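Long-range contacts in PlzA (Borrelia burgdorferi, PDB 7MIE), which binds the second messenger c-di-GMP through its PilZ domain and probably acts as a receptor in c-di-GMP signalling: residues Y72-D77 with I153-L158; D77-I82 with L141-P146; L25-I30 with A147-A152. All coordinates share one frame; numbering follows the deposited sequence.

Contact 1. Residues Y72-D77 with I153-L158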
ATOM      1  N   TYR A  72      -4.329   4.057  -0.472  1.00 17.63           N
ATOM      2  CA  TYR A  72      -3.738   2.730  -0.342  1.00 19.19           C
ATOM      3  C   TYR A  72      -2.709   2.485  -1.460  1.00 18.97           C
ATOM      4  O   TYR A  72      -1.592   2.032  -1.175  1.00 18.99           O
ATOM      5  CB  TYR A  72      -4.862   1.693  -0.458  1.00 19.01           C
ATOM      6  CG  TYR A  72      -4.389   0.272  -0.620  1.00 20.51           C
ATOM      7  CD1 TYR A  72      -4.041  -0.496   0.487  1.00 23.43           C
ATOM      8  CD2 TYR A  72      -4.328  -0.308  -1.881  1.00 21.05           C
ATOM      9  CE1 TYR A  72      -3.645  -1.821   0.341  1.00 25.00           C
ATOM     10  CE2 TYR A  72      -3.935  -1.625  -2.044  1.00 22.06           C
ATOM     11  CZ  TYR A  72      -3.593  -2.375  -0.930  1.00 23.79           C
ATOM     12  OH  TYR A  72      -3.201  -3.672  -1.094  1.00 25.40           O
ATOM     13  N   SER A  73      -3.096   2.770  -2.707  1.00 18.41           N
ATOM     14  CA  SER A  73      -2.171   2.595  -3.834  1.00 19.36           C
ATOM     15  C   SER A  73      -2.545   3.564  -4.936  1.00 18.57           C
ATOM     16  O   SER A  73      -3.658   4.104  -4.929  1.00 19.37           O
ATOM     17  CB  SER A  73      -2.194   1.143  -4.370  1.00 19.52           C
ATOM     18  OG  SER A  73      -3.430   0.855  -5.038  1.00 20.57           O
ATOM     19  N   ILE A  74      -1.608   3.739  -5.877  1.00 18.83           N
ATOM     20  CA  ILE A  74      -1.823   4.639  -6.997  1.00 19.50           C
ATOM     21  C   ILE A  74      -1.464   3.933  -8.294  1.00 19.47           C
ATOM     22  O   ILE A  74      -0.524   3.130  -8.319  1.00 20.65           O
ATOM     23  CB  ILE A  74      -1.034   5.937  -6.767  1.00 21.54           C
ATOM     24  CG1 ILE A  74      -1.397   7.001  -7.813  1.00 22.42           C
ATOM     25  CG2 ILE A  74       0.477   5.663  -6.748  1.00 23.54           C
ATOM     26  CD1 ILE A  74      -0.985   8.415  -7.366  1.00 24.67           C
ATOM     27  N   SER A  75      -2.176   4.305  -9.364  1.00 19.76           N
ATOM     28  CA  SER A  75      -1.984   3.674 -10.659  1.00 20.17           C
ATOM     29  C   SER A  75      -1.935   4.784 -11.709  1.00 20.63           C
ATOM     30  O   SER A  75      -1.911   5.964 -11.362  1.00 22.02           O
ATOM     31  CB  SER A  75      -3.085   2.705 -10.949  1.00 20.21           C
ATOM     32  OG  SER A  75      -3.103   1.598 -10.026  1.00 22.26           O
ATOM     33  N   MET A  76      -1.824   4.424 -13.006  1.00 21.66           N
ATOM     34  CA  MET A  76      -1.634   5.485 -13.991  1.00 22.56           C
ATOM     35  C   MET A  76      -2.861   6.375 -14.160  1.00 25.80           C
ATOM     36  O   MET A  76      -2.722   7.578 -14.445  1.00 28.37           O
ATOM     37  CB  MET A  76      -1.317   4.882 -15.366  1.00 22.24           C
ATOM     38  CG  MET A  76       0.106   4.349 -15.419  1.00 21.93           C
ATOM     39  SD  MET A  76       1.422   5.499 -14.936  1.00 23.44           S
ATOM     40  CE  MET A  76       1.032   6.963 -15.895  1.00 22.89           C
ATOM     41  N   ASP A  77      -4.048   5.773 -14.038  1.00 26.35           N
ATOM     42  CA  ASP A  77      -5.216   6.621 -14.241  1.00 29.11           C
ATOM     43  C   ASP A  77      -6.292   6.345 -13.206  1.00 27.73           C
ATOM     44  O   ASP A  77      -7.466   6.655 -13.420  1.00 26.83           O
ATOM     45  CB  ASP A  77      -5.725   6.597 -15.681  1.00 35.94           C
ATOM     46  CG  ASP A  77      -6.038   5.199 -16.158  1.00 44.42           C
ATOM     47  OD1 ASP A  77      -6.603   4.421 -15.363  1.00 46.62           O
ATOM     48  OD2 ASP A  77      -5.638   4.882 -17.314  1.00 55.90           O
ATOM     49  N   ILE A 153       3.839  10.755 -14.508  1.00 22.09           N
ATOM     50  CA  ILE A 153       5.105  10.303 -15.082  1.00 24.06           C
ATOM     51  C   ILE A 153       5.965   9.594 -14.030  1.00 22.84           C
ATOM     52  O   ILE A 153       6.593   8.577 -14.317  1.00 22.68           O
ATOM     53  CB  ILE A 153       5.852  11.490 -15.753  1.00 26.55           C
ATOM     54  CG1 ILE A 153       7.003  10.979 -16.613  1.00 30.58           C
ATOM     55  CG2 ILE A 153       6.336  12.529 -14.751  1.00 28.67           C
ATOM     56  CD1 ILE A 153       6.438  10.480 -17.938  1.00 35.02           C
ATOM     57  N   LYS A 154       5.879  10.039 -12.758  1.00 21.89           N
ATOM     58  CA  LYS A 154       6.646   9.383 -11.714  1.00 21.80           C
ATOM     59  C   LYS A 154       6.039   8.032 -11.338  1.00 20.51           C
ATOM     60  O   LYS A 154       6.773   7.094 -11.055  1.00 20.91           O
ATOM     61  CB  LYS A 154       6.628  10.267 -10.469  1.00 23.24           C
ATOM     62  CG  LYS A 154       7.590  11.457 -10.559  1.00 22.71           C
ATOM     63  CD  LYS A 154       7.518  12.233  -9.252  1.00 22.32           C
ATOM     64  CE  LYS A 154       8.478  13.415  -9.290  1.00 23.79           C
ATOM     65  NZ  LYS A 154       8.205  14.286  -8.126  1.00 24.06           N
ATOM     66  N   VAL A 155       4.712   7.924 -11.421  1.00 19.70           N
ATOM     67  CA  VAL A 155       4.083   6.636 -11.120  1.00 19.68           C
ATOM     68  C   VAL A 155       4.500   5.645 -12.210  1.00 19.63           C
ATOM     69  O   VAL A 155       4.816   4.482 -11.928  1.00 19.28           O
ATOM     70  CB  VAL A 155       2.542   6.789 -11.020  1.00 19.11           C
ATOM     71  CG1 VAL A 155       1.862   5.420 -10.895  1.00 20.37           C
ATOM     72  CG2 VAL A 155       2.166   7.690  -9.820  1.00 20.73           C
ATOM     73  N   GLY A 156       4.574   6.128 -13.457  1.00 20.05           N
ATOM     74  CA  GLY A 156       5.023   5.232 -14.525  1.00 20.69           C
ATOM     75  C   GLY A 156       6.463   4.761 -14.317  1.00 20.93           C
ATOM     76  O   GLY A 156       6.762   3.566 -14.482  1.00 20.26           O
ATOM     77  N   LYS A 157       7.317   5.657 -13.837  1.00 22.06           N
ATOM     78  CA  LYS A 157       8.693   5.258 -13.559  1.00 22.72           C
ATOM     79  C   LYS A 157       8.762   4.226 -12.437  1.00 22.00           C
ATOM     80  O   LYS A 157       9.582   3.296 -12.470  1.00 23.25           O
ATOM     81  CB  LYS A 157       9.535   6.495 -13.221  1.00 26.97           C
ATOM     82  CG  LYS A 157       9.748   7.409 -14.427  1.00 29.93           C
ATOM     83  CD  LYS A 157      10.365   8.746 -14.069  1.00 37.04           C
ATOM     84  CE  LYS A 157      11.015   9.428 -15.259  1.00 41.37           C
ATOM     85  NZ  LYS A 157      11.821  10.586 -14.785  1.00 46.81           N
ATOM     86  N   LEU A 158       7.935   4.399 -11.400  1.00 20.73           N
ATOM     87  CA  LEU A 158       7.867   3.415 -10.326  1.00 20.11           C
ATOM     88  C   LEU A 158       7.326   2.083 -10.829  1.00 20.39           C
ATOM     89  O   LEU A 158       7.824   1.026 -10.412  1.00 21.77           O
ATOM     90  CB  LEU A 158       6.955   3.917  -9.186  1.00 19.82           C
ATOM     91  CG  LEU A 158       7.532   5.116  -8.408  1.00 21.30           C
ATOM     92  CD1 LEU A 158       6.420   5.728  -7.549  1.00 22.02           C
ATOM     93  CD2 LEU A 158       8.712   4.685  -7.545  1.00 23.88           C
TER
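Val155 presses both methyls of its isopropyl group against the chain that leaves strand 65-74, each on a different partner. Val155 CG2 sits 4.0 Å from Ile74 CG2, with CG1 and CD1 of the same isoleucine hardly farther off, so one methyl meets the whole branched end, and the two branched side chains cross obliquely. The other methyl, Val155 CG1, stands opposite the backbone N (chi1 172°) and rests 3.8 Å from Ser75 O. Met76 closes the other flank. The bend at chi2 (-53°) brings its sulfur up to the helix backbone, and a second bend at chi3 turns CE: Met76 SD lies 3.5 Å from Gly156 N and 4.1 Å from Val155 CG1. Gly156, having no side chain, exposes its backbone to the sulfur. This packed part is buried between helix 149-164 and the antiparallel sheet of the PilZN3 region. The looser side is the side chain of partly exposed Ser75, whose CB points away from the helix and whose OG is hydrogen-bonded to Lys40 O. Helix 26-36 adds Tyr33 against Met76, while Leu54 touches Ile74. No hydrogen bond joins the two segments, which implies that the contact rests mainly on close packing of apolar groups, with the sulfur set against the helix backbone.

Contact 2. Residues D77-I82 with L141-P146; sequences DSLKLI and LEFLSP
Leu79 and Leu141 form the hydrogen-bonded pair of this antiparallel ladder, each N-H meeting the other's carbonyl. Leu141 N reaches Leu79 O at 2.9 Å, and Leu79 N reaches Leu141 O at 3.0 Å. A third bond runs from Phe143 N to Asp77 O at 3.1 Å. Between them Ser78 and Glu142 make a non-hydrogen-bonded pair. On the face carrying Leu79 and Leu141, Leu81 CD1 meets Leu141 CD1 at 3.6 Å, the two side chains crossing at about a right angle. Leu79 has CG between its backbone N and carbonyl carbon (chi1 81°), which brings Leu79 CD2 within 4.0 Å of Phe143 CZ, obliquely to the ring. The same ring turns its edge to the Asp77 carbonyl and to Ser78 N. These strands, 78-84 and 134-143, are neighbours in the antiparallel sheet of the N-terminal PilZN3 region. On the opposite face, one water donates to Asp77 OD1 (2.7 Å) and, over a notably short 2.5 Å, to Glu142 OE2, bridging two carboxylates that probably repel each other; Glu142 OE1 has a long, weak ion pair with Lys122. Farther out, Ile101 of strand 98-102 packs on both Leu79 and Phe143, and Leu119 touches Phe143 as well. Ile71 of strand 65-74 lies against Leu81, and Glu142 pairs through its backbone with Lys122 of strand 119-131.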
ATOM      1  N   ASP A  77      -4.048   5.773 -14.038  1.00 26.35           N
ATOM      2  CA  ASP A  77      -5.216   6.621 -14.241  1.00 29.11           C
ATOM      3  C   ASP A  77      -6.292   6.345 -13.206  1.00 27.73           C
ATOM      4  O   ASP A  77      -7.466   6.655 -13.420  1.00 26.83           O
ATOM      5  CB  ASP A  77      -5.725   6.597 -15.681  1.00 35.94           C
ATOM      6  CG  ASP A  77      -6.038   5.199 -16.158  1.00 44.42           C
ATOM      7  OD1 ASP A  77      -6.603   4.421 -15.363  1.00 46.62           O
ATOM      8  OD2 ASP A  77      -5.638   4.882 -17.314  1.00 55.90           O
ATOM      9  N   SER A  78      -5.866   5.810 -12.063  1.00 24.24           N
ATOM     10  CA  SER A  78      -6.808   5.510 -10.998  1.00 23.83           C
ATOM     11  C   SER A  78      -5.999   5.431  -9.720  1.00 24.02           C
ATOM     12  O   SER A  78      -4.766   5.427  -9.775  1.00 22.23           O
ATOM     13  CB  SER A  78      -7.558   4.186 -11.233  1.00 23.48           C
ATOM     14  OG  SER A  78      -6.648   3.071 -11.283  1.00 24.85           O
ATOM     15  N   LEU A  79      -6.718   5.395  -8.588  1.00 22.20           N
ATOM     16  CA  LEU A  79      -6.059   5.133  -7.328  1.00 22.16           C
ATOM     17  C   LEU A  79      -7.034   4.400  -6.415  1.00 21.29           C
ATOM     18  O   LEU A  79      -8.218   4.296  -6.727  1.00 21.57           O
ATOM     19  CB  LEU A  79      -5.501   6.449  -6.774  1.00 22.91           C
ATOM     20  CG  LEU A  79      -6.451   7.404  -6.035  1.00 24.88           C
ATOM     21  CD1 LEU A  79      -5.696   8.711  -5.666  1.00 27.44           C
ATOM     22  CD2 LEU A  79      -7.697   7.731  -6.852  1.00 28.98           C
ATOM     23  N   LYS A  80      -6.507   3.855  -5.318  1.00 19.71           N
ATOM     24  CA  LYS A  80      -7.336   3.127  -4.371  1.00 20.47           C
ATOM     25  C   LYS A  80      -7.301   3.867  -3.036  1.00 20.00           C
ATOM     26  O   LYS A  80      -6.234   4.213  -2.535  1.00 19.69           O
ATOM     27  CB  LYS A  80      -6.860   1.687  -4.161  1.00 20.71           C
ATOM     28  CG  LYS A  80      -7.077   0.794  -5.371  1.00 22.83           C
ATOM     29  CD  LYS A  80      -6.719  -0.675  -5.120  1.00 26.52           C
ATOM     30  CE  LYS A  80      -6.527  -1.395  -6.432  1.00 28.67           C
ATOM     31  NZ  LYS A  80      -6.053  -2.777  -6.167  1.00 31.09           N
ATOM     32  N   LEU A  81      -8.498   4.069  -2.476  1.00 18.82           N
ATOM     33  CA  LEU A  81      -8.637   4.858  -1.254  1.00 20.33           C
ATOM     34  C   LEU A  81      -9.338   4.037  -0.181  1.00 20.84           C
ATOM     35  O   LEU A  81     -10.263   3.269  -0.492  1.00 21.42           O
ATOM     36  CB  LEU A  81      -9.457   6.135  -1.505  1.00 20.39           C
ATOM     37  CG  LEU A  81      -8.948   7.135  -2.553  1.00 22.03           C
ATOM     38  CD1 LEU A  81      -9.742   8.462  -2.433  1.00 23.18           C
ATOM     39  CD2 LEU A  81      -7.449   7.428  -2.321  1.00 22.33           C
ATOM     40  N   ILE A  82      -8.909   4.259   1.079  1.00 20.36           N
ATOM     41  CA  ILE A  82      -9.527   3.625   2.244  1.00 20.98           C
ATOM     42  C   ILE A  82     -10.415   4.641   2.953  1.00 20.47           C
ATOM     43  O   ILE A  82      -9.981   5.763   3.297  1.00 20.65           O
ATOM     44  CB  ILE A  82      -8.440   3.127   3.223  1.00 22.70           C
ATOM     45  CG1 ILE A  82      -7.625   1.977   2.604  1.00 23.20           C
ATOM     46  CG2 ILE A  82      -9.062   2.731   4.579  1.00 23.89           C
ATOM     47  CD1 ILE A  82      -6.256   1.803   3.319  1.00 24.16           C
ATOM     48  N   LEU A 141     -10.957   4.139  -7.714  1.00 21.03           N
ATOM     49  CA  LEU A 141     -11.533   5.328  -8.322  1.00 22.07           C
ATOM     50  C   LEU A 141     -10.724   5.696  -9.563  1.00 23.74           C
ATOM     51  O   LEU A 141      -9.510   5.878  -9.469  1.00 24.61           O
ATOM     52  CB  LEU A 141     -11.500   6.473  -7.306  1.00 23.26           C
ATOM     53  CG  LEU A 141     -12.370   6.246  -6.065  1.00 25.01           C
ATOM     54  CD1 LEU A 141     -11.911   7.173  -4.949  1.00 27.82           C
ATOM     55  CD2 LEU A 141     -13.829   6.542  -6.429  1.00 24.58           C
ATOM     56  N   GLU A 142     -11.431   5.897 -10.683  1.00 25.02           N
ATOM     57  CA  GLU A 142     -10.785   6.288 -11.925  1.00 25.21           C
ATOM     58  C   GLU A 142     -10.905   7.800 -12.131  1.00 25.11           C
ATOM     59  O   GLU A 142     -11.978   8.380 -11.966  1.00 24.79           O
ATOM     60  CB  GLU A 142     -11.479   5.553 -13.076  1.00 29.48           C
ATOM     61  CG  GLU A 142     -10.913   5.962 -14.437  1.00 34.29           C
ATOM     62  CD  GLU A 142     -11.388   5.074 -15.570  1.00 42.47           C
ATOM     63  OE1 GLU A 142     -12.086   5.591 -16.457  1.00 47.44           O
ATOM     64  OE2 GLU A 142     -11.061   3.869 -15.544  1.00 44.90           O
ATOM     65  N   PHE A 143      -9.797   8.441 -12.531  1.00 23.94           N
ATOM     66  CA  PHE A 143      -9.753   9.845 -12.908  1.00 27.29           C
ATOM     67  C   PHE A 143     -10.533  10.056 -14.207  1.00 28.84           C
ATOM     68  O   PHE A 143     -10.268   9.410 -15.206  1.00 30.88           O
ATOM     69  CB  PHE A 143      -8.289  10.282 -13.043  1.00 29.51           C
ATOM     70  CG  PHE A 143      -7.599  10.417 -11.701  1.00 30.94           C
ATOM     71  CD1 PHE A 143      -7.871  11.496 -10.862  1.00 34.91           C
ATOM     72  CD2 PHE A 143      -6.718   9.443 -11.264  1.00 33.13           C
ATOM     73  CE1 PHE A 143      -7.252  11.612  -9.624  1.00 33.49           C
ATOM     74  CE2 PHE A 143      -6.089   9.545 -10.028  1.00 32.99           C
ATOM     75  CZ  PHE A 143      -6.364  10.639  -9.212  1.00 35.46           C
ATOM     76  N   LEU A 144     -11.505  10.957 -14.194  1.00 28.40           N
ATOM     77  CA  LEU A 144     -12.272  11.267 -15.396  1.00 33.23           C
ATOM     78  C   LEU A 144     -11.632  12.385 -16.235  1.00 36.84           C
ATOM     79  O   LEU A 144     -12.022  12.613 -17.376  1.00 42.44           O
ATOM     80  CB  LEU A 144     -13.720  11.572 -15.004  1.00 31.95           C
ATOM     81  CG  LEU A 144     -14.509  10.348 -14.519  1.00 35.35           C
ATOM     82  CD1 LEU A 144     -15.933  10.721 -14.147  1.00 34.56           C
ATOM     83  CD2 LEU A 144     -14.511   9.224 -15.564  1.00 35.82           C
ATOM     84  N   SER A 145     -10.700  13.123 -15.656  1.00 40.47           N
ATOM     85  CA  SER A 145      -9.843  13.984 -16.454  1.00 45.08           C
ATOM     86  C   SER A 145      -8.408  13.685 -16.044  1.00 47.50           C
ATOM     87  O   SER A 145      -8.199  13.030 -15.030  1.00 48.51           O
ATOM     88  CB  SER A 145     -10.173  15.432 -16.248  1.00 45.87           C
ATOM     89  OG  SER A 145      -9.914  15.806 -14.906  1.00 48.59           O
ATOM     90  N   PRO A 146      -7.397  14.123 -16.825  1.00 49.28           N
ATOM     91  CA  PRO A 146      -5.989  13.902 -16.473  1.00 47.85           C
ATOM     92  C   PRO A 146      -5.605  14.164 -15.014  1.00 46.79           C
ATOM     93  O   PRO A 146      -5.823  15.249 -14.476  1.00 43.63           O
ATOM     94  CB  PRO A 146      -5.231  14.844 -17.440  1.00 51.31           C
ATOM     95  CG  PRO A 146      -6.309  15.639 -18.194  1.00 52.39           C
ATOM     96  CD  PRO A 146      -7.555  14.783 -18.134  1.00 50.33           C
TER
HETATM   97  O   HOH W   1      -8.803   3.020 -14.827  1.00 45.87           O

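Contact 3. Residues L25-I30 with A147-A152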
ATOM      1  N   LEU A  25       3.697  14.790 -25.756  1.00 54.25           N
ATOM      2  CA  LEU A  25       5.086  14.246 -25.545  1.00 56.94           C
ATOM      3  C   LEU A  25       5.173  13.642 -24.142  1.00 53.44           C
ATOM      4  O   LEU A  25       5.378  12.440 -23.985  1.00 46.84           O
ATOM      5  CB  LEU A  25       6.123  15.360 -25.745  1.00 57.06           C
ATOM      6  CG  LEU A  25       7.552  14.895 -26.052  1.00 63.33           C
ATOM      7  CD1 LEU A  25       8.388  16.029 -26.631  1.00 62.88           C
ATOM      8  CD2 LEU A  25       8.245  14.287 -24.834  1.00 59.56           C
ATOM      9  N   LEU A  26       5.028  14.497 -23.121  1.00 53.60           N
ATOM     10  CA  LEU A  26       4.832  14.015 -21.761  1.00 46.93           C
ATOM     11  C   LEU A  26       3.485  13.298 -21.691  1.00 44.29           C
ATOM     12  O   LEU A  26       3.396  12.199 -21.136  1.00 38.08           O
ATOM     13  CB  LEU A  26       4.871  15.218 -20.816  1.00 49.20           C
ATOM     14  CG  LEU A  26       5.111  14.896 -19.340  1.00 48.68           C
ATOM     15  CD1 LEU A  26       6.537  14.398 -19.128  1.00 52.38           C
ATOM     16  CD2 LEU A  26       4.878  16.138 -18.498  1.00 49.69           C
ATOM     17  N   SER A  27       2.460  13.931 -22.285  1.00 39.72           N
ATOM     18  CA  SER A  27       1.133  13.356 -22.434  1.00 40.52           C
ATOM     19  C   SER A  27       1.211  11.998 -23.125  1.00 36.49           C
ATOM     20  O   SER A  27       0.517  11.055 -22.726  1.00 36.18           O
ATOM     21  CB  SER A  27       0.224  14.305 -23.186  1.00 45.47           C
ATOM     22  OG  SER A  27       0.185  15.565 -22.508  1.00 48.88           O
ATOM     23  N   ARG A  28       2.069  11.929 -24.145  1.00 34.66           N
ATOM     24  CA  ARG A  28       2.176  10.720 -24.938  1.00 34.87           C
ATOM     25  C   ARG A  28       2.810   9.617 -24.106  1.00 31.79           C
ATOM     26  O   ARG A  28       2.329   8.494 -24.140  1.00 29.89           O
ATOM     27  CB  ARG A  28       3.003  10.913 -26.209  1.00 37.49           C
ATOM     28  CG  ARG A  28       3.279   9.600 -26.922  1.00 37.33           C
ATOM     29  CD  ARG A  28       4.013   9.980 -28.192  1.00 38.58           C
ATOM     30  NE  ARG A  28       4.067   8.844 -29.084  1.00 40.73           N
ATOM     31  CZ  ARG A  28       4.362   8.943 -30.377  1.00 43.35           C
ATOM     32  NH1 ARG A  28       4.596  10.131 -30.914  1.00 44.04           N
ATOM     33  NH2 ARG A  28       4.404   7.857 -31.127  1.00 39.99           N
ATOM     34  N   LYS A  29       3.892   9.951 -23.390  1.00 30.41           N
ATOM     35  CA  LYS A  29       4.533   8.991 -22.511  1.00 28.57           C
ATOM     36  C   LYS A  29       3.556   8.504 -21.455  1.00 25.73           C
ATOM     37  O   LYS A  29       3.546   7.315 -21.149  1.00 25.81           O
ATOM     38  CB  LYS A  29       5.771   9.600 -21.844  1.00 33.19           C
ATOM     39  CG  LYS A  29       6.643   8.590 -21.103  1.00 37.45           C
ATOM     40  CD  LYS A  29       7.444   7.688 -22.024  1.00 43.16           C
ATOM     41  CE  LYS A  29       7.701   6.314 -21.442  1.00 45.70           C
ATOM     42  NZ  LYS A  29       6.458   5.493 -21.436  1.00 48.51           N
ATOM     43  N   ILE A  30       2.720   9.408 -20.916  1.00 25.58           N
ATOM     44  CA  ILE A  30       1.760   8.996 -19.893  1.00 25.73           C
ATOM     45  C   ILE A  30       0.694   8.062 -20.470  1.00 24.42           C
ATOM     46  O   ILE A  30       0.330   7.094 -19.811  1.00 26.15           O
ATOM     47  CB  ILE A  30       1.123  10.227 -19.194  1.00 26.03           C
ATOM     48  CG1 ILE A  30       2.181  10.891 -18.312  1.00 28.30           C
ATOM     49  CG2 ILE A  30      -0.174   9.902 -18.462  1.00 27.58           C
ATOM     50  CD1 ILE A  30       1.916  12.367 -18.009  1.00 28.21           C
ATOM     51  N   ALA A 147      -5.002  13.148 -14.376  1.00 45.81           N
ATOM     52  CA  ALA A 147      -4.235  13.365 -13.170  1.00 40.66           C
ATOM     53  C   ALA A 147      -3.099  14.338 -13.482  1.00 40.10           C
ATOM     54  O   ALA A 147      -2.669  14.461 -14.632  1.00 37.32           O
ATOM     55  CB  ALA A 147      -3.687  12.046 -12.676  1.00 45.56           C
ATOM     56  N   PRO A 148      -2.558  15.047 -12.467  1.00 37.96           N
ATOM     57  CA  PRO A 148      -1.415  15.931 -12.678  1.00 33.96           C
ATOM     58  C   PRO A 148      -0.270  15.177 -13.354  1.00 32.57           C
ATOM     59  O   PRO A 148       0.128  14.118 -12.884  1.00 29.46           O
ATOM     60  CB  PRO A 148      -0.967  16.271 -11.257  1.00 36.83           C
ATOM     61  CG  PRO A 148      -2.254  16.168 -10.442  1.00 36.75           C
ATOM     62  CD  PRO A 148      -3.070  15.071 -11.087  1.00 38.06           C
ATOM     63  N   GLU A 149       0.271  15.749 -14.430  1.00 31.04           N
ATOM     64  CA  GLU A 149       1.246  15.021 -15.228  1.00 30.79           C
ATOM     65  C   GLU A 149       2.529  14.739 -14.446  1.00 30.45           C
ATOM     66  O   GLU A 149       3.125  13.689 -14.667  1.00 27.87           O
ATOM     67  CB  GLU A 149       1.478  15.721 -16.572  1.00 32.69           C
ATOM     68  CG  GLU A 149       0.287  15.608 -17.522  1.00 38.24           C
ATOM     69  CD  GLU A 149       0.574  16.067 -18.964  1.00 45.87           C
ATOM     70  OE1 GLU A 149       1.240  17.102 -19.126  1.00 47.87           O
ATOM     71  OE2 GLU A 149       0.181  15.356 -19.928  1.00 49.60           O
ATOM     72  N   GLU A 150       2.942  15.650 -13.531  1.00 30.11           N
ATOM     73  CA  GLU A 150       4.163  15.474 -12.751  1.00 32.79           C
ATOM     74  C   GLU A 150       4.069  14.210 -11.886  1.00 29.35           C
ATOM     75  O   GLU A 150       5.050  13.465 -11.773  1.00 32.24           O
ATOM     76  CB  GLU A 150       4.480  16.731 -11.909  1.00 37.84           C
ATOM     77  CG  GLU A 150       3.534  16.942 -10.730  1.00 44.26           C
ATOM     78  CD  GLU A 150       3.889  17.985  -9.666  1.00 50.06           C
ATOM     79  OE1 GLU A 150       4.527  17.611  -8.610  1.00 44.12           O
ATOM     80  OE2 GLU A 150       3.484  19.166  -9.855  1.00 49.94           O
ATOM     81  N   ILE A 151       2.843  13.892 -11.423  1.00 26.09           N
ATOM     82  CA  ILE A 151       2.643  12.696 -10.612  1.00 25.16           C
ATOM     83  C   ILE A 151       2.567  11.459 -11.515  1.00 22.26           C
ATOM     84  O   ILE A 151       3.250  10.474 -11.251  1.00 22.04           O
ATOM     85  CB  ILE A 151       1.397  12.845  -9.721  1.00 27.18           C
ATOM     86  CG1 ILE A 151       1.703  13.908  -8.651  1.00 29.90           C
ATOM     87  CG2 ILE A 151       1.056  11.515  -9.073  1.00 27.00           C
ATOM     88  CD1 ILE A 151       0.539  14.307  -7.830  1.00 31.43           C
ATOM     89  N   ALA A 152       1.780  11.540 -12.591  1.00 22.86           N
ATOM     90  CA  ALA A 152       1.601  10.421 -13.517  1.00 23.38           C
ATOM     91  C   ALA A 152       2.930   9.874 -14.075  1.00 23.70           C
ATOM     92  O   ALA A 152       3.154   8.664 -14.117  1.00 22.30           O
ATOM     93  CB  ALA A 152       0.650  10.830 -14.635  1.00 24.18           C
TER
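Two helices of the PilZN3 region pack through their first turns here: helix 26-36, at the start of the modelled chain, and helix 149-164, whose N-cap position is taken by Pro148. Glu149, in the first turn of the second helix, contributes the largest share of the contact, with Ile30 next. Its carboxylate accepts a short hydrogen bond from the hydroxyl of Ser27, with Ser27 OG 2.6 Å from Glu149 OE2, on the lone pair that faces the other carboxylate oxygen. Ser27 CB also approaches Glu149 OE2, at 3.4 Å, so the serine presents its methylene as well as its hydroxyl to this oxygen. The second oxygen, Glu149 OE1, lies 3.8 Å from the Leu26 CD2 methyl. Glu149 can span the gap because its chain is extended beyond CG, and its methylenes serve as an apolar surface along the way. Ile30 CD1 lies 3.7 Å from Glu149 CG and equally near Glu149 CB, and the two side chains cross at a slant. The same methyl, Ile30 CD1, is 3.9 Å from Ala152 CB and thus lies between Ala152 and the glutamate methylenes. With Ile30 CG1 opposite the carbonyl carbon (chi1 -71°) and CG2 opposite the backbone N, both branches come about 4.0 Å from Ala152 CB and sit astride that methyl. The polar bond lies on the more exposed side, between Ser27 and Glu149, while the apolar contacts of Ile30 run inward to buried Ala152. Being near the N-terminus of its helix, the Glu149 carboxylate is probably favoured by the helix dipole. Around the contact, Leu26 and Lys29 continue the helix pairing onto Ile153, Ile30 also touches Met76 in the loop after strand 65-74, and Phe116 packs on Pro148, before the second helix, and on Ile151 within it.

Contact 1 is buried, contact 2 partly so, and contact 3 lies at the surface. Contacts 1 and 3 share helix 149-164, one facing the end of strand 65-74 and the other facing helix 26-36; they meet where Met76 CE approaches Ala152 O and Ile30. Contacts 1 and 2 share Asp77 and the same sheet, in which strands 65-74 and 78-84 are neighbours, with Tyr72 and Ser73 both facing Lys80 in a classic beta bulge. Chemistry follows place: side-chain packing without hydrogen bonds in contact 1, backbone ladder bonds plus a water bridge in contact 2, and a serine-carboxylate bond beside apolar packing in contact 3.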